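Local coordinates for giding protein-mglB (Thermus thermophilus, PDB 1J3W) that belongs to the Roadblock/LC7 family and probably serves as a molecular adaptor with guanyl-nucleotide exchange factor activity in gliding motility, at residues 29-34 / 51-56. Residues are numbered along the deposited sequence; the frame is centred on the assembly and turned at random.
Sequences ARYALL and PKPPPL
Tyr31, on strand 31-36, next to edge strand 41-46 in the five-stranded antiparallel sheet of this Roadblock/LC7 domain, lies against the proline-rich loop 51-56 that leads from strand 41-46 into helix 56-69. With Arg30 it forms a classic beta bulge opposite Val108, and both side chains set out toward the loop. From CB, the Tyr31 side chain turns with CG anti to the carbonyl carbon (chi1 -41°), which turns one ring face to Pro53. CG, CD1 and CD2 all have Pro53 CB as their nearest loop atom, for that carbon sits over the ring centre in a CH-pi contact, 3.4 Å from the centroid of Tyr31 and 12° off the normal. On the opposite face rests Arg30 CB, so the ring is sandwiched. Farther out, Tyr31 CE1 touches Pro53 CB and Pro51 O, Tyr31 CE2 also meets Pro54 CD at 3.8 Å, and Tyr31 CZ lies close to Pro53 CA and CB. At the tip, Tyr31 OH donates a 2.7 Å hydrogen bond to Pro51 O, which lies at the ring edge; the hydroxyl approaches from above the carbonyl plane, 52° out of it. A phenylalanine in its place would probably leave Pro51 O without this donor and the loop less firmly tied to the strand. From its CB over the ring, Arg30 runs on extended past it, its NE in a salt bridge with Asp110; Arg30 NH1 touches Pro51 CG at 3.7 Å, with Pro51 CD over the rim of one guanidinium face. At the start of helix 56-69, Leu33 CD2 meets Leu56 CD2 at 3.9 Å.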
ATOM      1  N   ALA B  29     -16.622  -2.645  21.941  1.00  8.72           N
ATOM      2  CA  ALA B  29     -16.457  -2.243  20.544  1.00  8.61           C
ATOM      3  C   ALA B  29     -17.790  -2.203  19.800  1.00  8.83           C
ATOM      4  O   ALA B  29     -18.774  -2.812  20.227  1.00 10.30           O
ATOM      5  CB  ALA B  29     -15.499  -3.193  19.826  1.00  9.38           C
ATOM      6  N   ARG B  30     -17.806  -1.491  18.677  1.00  8.66           N
ATOM      7  CA  ARG B  30     -19.006  -1.361  17.862  1.00  8.70           C
ATOM      8  C   ARG B  30     -19.212  -2.522  16.906  1.00  8.65           C
ATOM      9  O   ARG B  30     -20.300  -3.092  16.829  1.00  8.67           O
ATOM     10  CB  ARG B  30     -18.957  -0.087  17.014  1.00 10.39           C
ATOM     11  CG  ARG B  30     -19.053   1.222  17.761  1.00 12.99           C
ATOM     12  CD  ARG B  30     -19.246   2.355  16.755  1.00 16.07           C
ATOM     13  NE  ARG B  30     -19.417   3.653  17.399  1.00 20.15           N
ATOM     14  CZ  ARG B  30     -19.805   4.751  16.764  1.00 19.48           C
ATOM     15  NH1 ARG B  30     -20.070   4.709  15.463  1.00 22.85           N
ATOM     16  NH2 ARG B  30     -19.911   5.898  17.423  1.00 22.56           N
ATOM     17  N   TYR B  31     -18.164  -2.856  16.157  1.00  8.68           N
ATOM     18  CA  TYR B  31     -18.273  -3.902  15.150  1.00  9.28           C
ATOM     19  C   TYR B  31     -17.101  -4.860  15.204  1.00  8.12           C
ATOM     20  O   TYR B  31     -15.966  -4.457  15.479  1.00  8.42           O
ATOM     21  CB  TYR B  31     -18.348  -3.263  13.751  1.00  9.85           C
ATOM     22  CG  TYR B  31     -19.228  -2.028  13.684  1.00 10.55           C
ATOM     23  CD1 TYR B  31     -20.584  -2.096  14.005  1.00  9.98           C
ATOM     24  CD2 TYR B  31     -18.693  -0.781  13.352  1.00 10.44           C
ATOM     25  CE1 TYR B  31     -21.382  -0.954  14.011  1.00  9.79           C
ATOM     26  CE2 TYR B  31     -19.486   0.370  13.354  1.00 10.91           C
ATOM     27  CZ  TYR B  31     -20.827   0.272  13.688  1.00  9.01           C
ATOM     28  OH  TYR B  31     -21.607   1.408  13.723  1.00 12.52           O
ATOM     29  N   ALA B  32     -17.383  -6.128  14.934  1.00  8.04           N
ATOM     30  CA  ALA B  32     -16.357  -7.164  14.939  1.00  8.66           C
ATOM     31  C   ALA B  32     -16.494  -7.996  13.677  1.00  9.21           C
ATOM     32  O   ALA B  32     -17.594  -8.417  13.318  1.00 10.17           O
ATOM     33  CB  ALA B  32     -16.512  -8.046  16.165  1.00 10.09           C
ATOM     34  N   LEU B  33     -15.381  -8.233  12.995  1.00  8.49           N
ATOM     35  CA  LEU B  33     -15.422  -9.019  11.770  1.00 10.39           C
ATOM     36  C   LEU B  33     -14.238  -9.946  11.642  1.00 10.02           C
ATOM     37  O   LEU B  33     -13.160  -9.673  12.174  1.00 10.25           O
ATOM     38  CB  LEU B  33     -15.391  -8.124  10.528  1.00 14.01           C
ATOM     39  CG  LEU B  33     -16.260  -6.894  10.319  1.00 15.20           C
ATOM     40  CD1 LEU B  33     -15.684  -5.717  11.098  1.00 12.33           C
ATOM     41  CD2 LEU B  33     -16.274  -6.566   8.826  1.00 15.71           C
ATOM     42  N   LEU B  34     -14.453 -11.050  10.935  1.00 10.41           N
ATOM     43  CA  LEU B  34     -13.387 -11.910  10.576  1.00 10.77           C
ATOM     44  C   LEU B  34     -13.370 -11.897   9.090  1.00 10.76           C
ATOM     45  O   LEU B  34     -14.370 -12.145   8.433  1.00 11.30           O
ATOM     46  CB  LEU B  34     -13.714 -13.316  11.076  1.00 10.64           C
ATOM     47  CG  LEU B  34     -12.650 -14.334  10.664  1.00 12.88           C
ATOM     48  CD1 LEU B  34     -11.339 -14.142  11.428  1.00 15.07           C
ATOM     49  CD2 LEU B  34     -13.081 -15.779  10.908  1.00 15.35           C
ATOM     50  N   PRO B  51     -24.793   2.155  15.974  1.00 15.58           N
ATOM     51  CA  PRO B  51     -25.549   2.590  14.800  1.00 16.97           C
ATOM     52  C   PRO B  51     -25.142   1.728  13.613  1.00 17.13           C
ATOM     53  O   PRO B  51     -24.240   0.890  13.722  1.00 16.01           O
ATOM     54  CB  PRO B  51     -25.119   4.043  14.635  1.00 18.17           C
ATOM     55  CG  PRO B  51     -23.711   4.032  15.131  1.00 16.65           C
ATOM     56  CD  PRO B  51     -23.818   3.181  16.379  1.00 15.96           C
ATOM     57  N   LYS B  52     -25.820   1.923  12.489  1.00 17.08           N
ATOM     58  CA  LYS B  52     -25.509   1.179  11.280  1.00 18.08           C
ATOM     59  C   LYS B  52     -24.023   1.383  10.997  1.00 16.20           C
ATOM     60  O   LYS B  52     -23.530   2.509  11.027  1.00 16.97           O
ATOM     61  CB  LYS B  52     -26.344   1.715  10.118  1.00 21.58           C
ATOM     62  CG  LYS B  52     -26.060   1.064   8.779  1.00 25.34           C
ATOM     63  CD  LYS B  52     -26.876   1.736   7.683  1.00 27.83           C
ATOM     64  CE  LYS B  52     -26.559   1.174   6.310  1.00 29.88           C
ATOM     65  NZ  LYS B  52     -27.331   1.882   5.248  1.00 32.47           N
ATOM     66  N   PRO B  53     -23.290   0.294  10.730  1.00 15.38           N
ATOM     67  CA  PRO B  53     -21.860   0.436  10.454  1.00 14.35           C
ATOM     68  C   PRO B  53     -21.590   0.970   9.062  1.00 16.09           C
ATOM     69  O   PRO B  53     -22.485   1.025   8.221  1.00 16.22           O
ATOM     70  CB  PRO B  53     -21.344  -0.991  10.601  1.00 15.66           C
ATOM     71  CG  PRO B  53     -22.485  -1.799  10.064  1.00 16.25           C
ATOM     72  CD  PRO B  53     -23.682  -1.128  10.726  1.00 14.99           C
ATOM     73  N   PRO B  54     -20.352   1.411   8.814  1.00 15.64           N
ATOM     74  CA  PRO B  54     -20.040   1.909   7.476  1.00 15.30           C
ATOM     75  C   PRO B  54     -20.069   0.639   6.626  1.00 15.26           C
ATOM     76  O   PRO B  54     -20.096  -0.465   7.171  1.00 14.69           O
ATOM     77  CB  PRO B  54     -18.633   2.476   7.644  1.00 17.86           C
ATOM     78  CG  PRO B  54     -18.043   1.603   8.699  1.00 17.67           C
ATOM     79  CD  PRO B  54     -19.173   1.475   9.696  1.00 15.66           C
ATOM     80  N   PRO B  55     -20.079   0.764   5.291  1.00 14.09           N
ATOM     81  CA  PRO B  55     -20.108  -0.440   4.450  1.00 14.85           C
ATOM     82  C   PRO B  55     -19.039  -1.438   4.895  1.00 13.42           C
ATOM     83  O   PRO B  55     -17.845  -1.169   4.774  1.00 13.09           O
ATOM     84  CB  PRO B  55     -19.846   0.113   3.050  1.00 15.81           C
ATOM     85  CG  PRO B  55     -20.441   1.487   3.120  1.00 19.99           C
ATOM     86  CD  PRO B  55     -19.992   1.985   4.471  1.00 17.02           C
ATOM     87  N   LEU B  56     -19.465  -2.594   5.390  1.00 11.92           N
ATOM     88  CA  LEU B  56     -18.513  -3.584   5.883  1.00 11.90           C
ATOM     89  C   LEU B  56     -17.639  -4.205   4.811  1.00 12.49           C
ATOM     90  O   LEU B  56     -16.495  -4.569   5.082  1.00 12.20           O
ATOM     91  CB  LEU B  56     -19.240  -4.674   6.671  1.00 12.52           C
ATOM     92  CG  LEU B  56     -19.891  -4.193   7.972  1.00 14.59           C
ATOM     93  CD1 LEU B  56     -20.579  -5.370   8.641  1.00 14.71           C
ATOM     94  CD2 LEU B  56     -18.848  -3.584   8.899  1.00 16.50           C
TER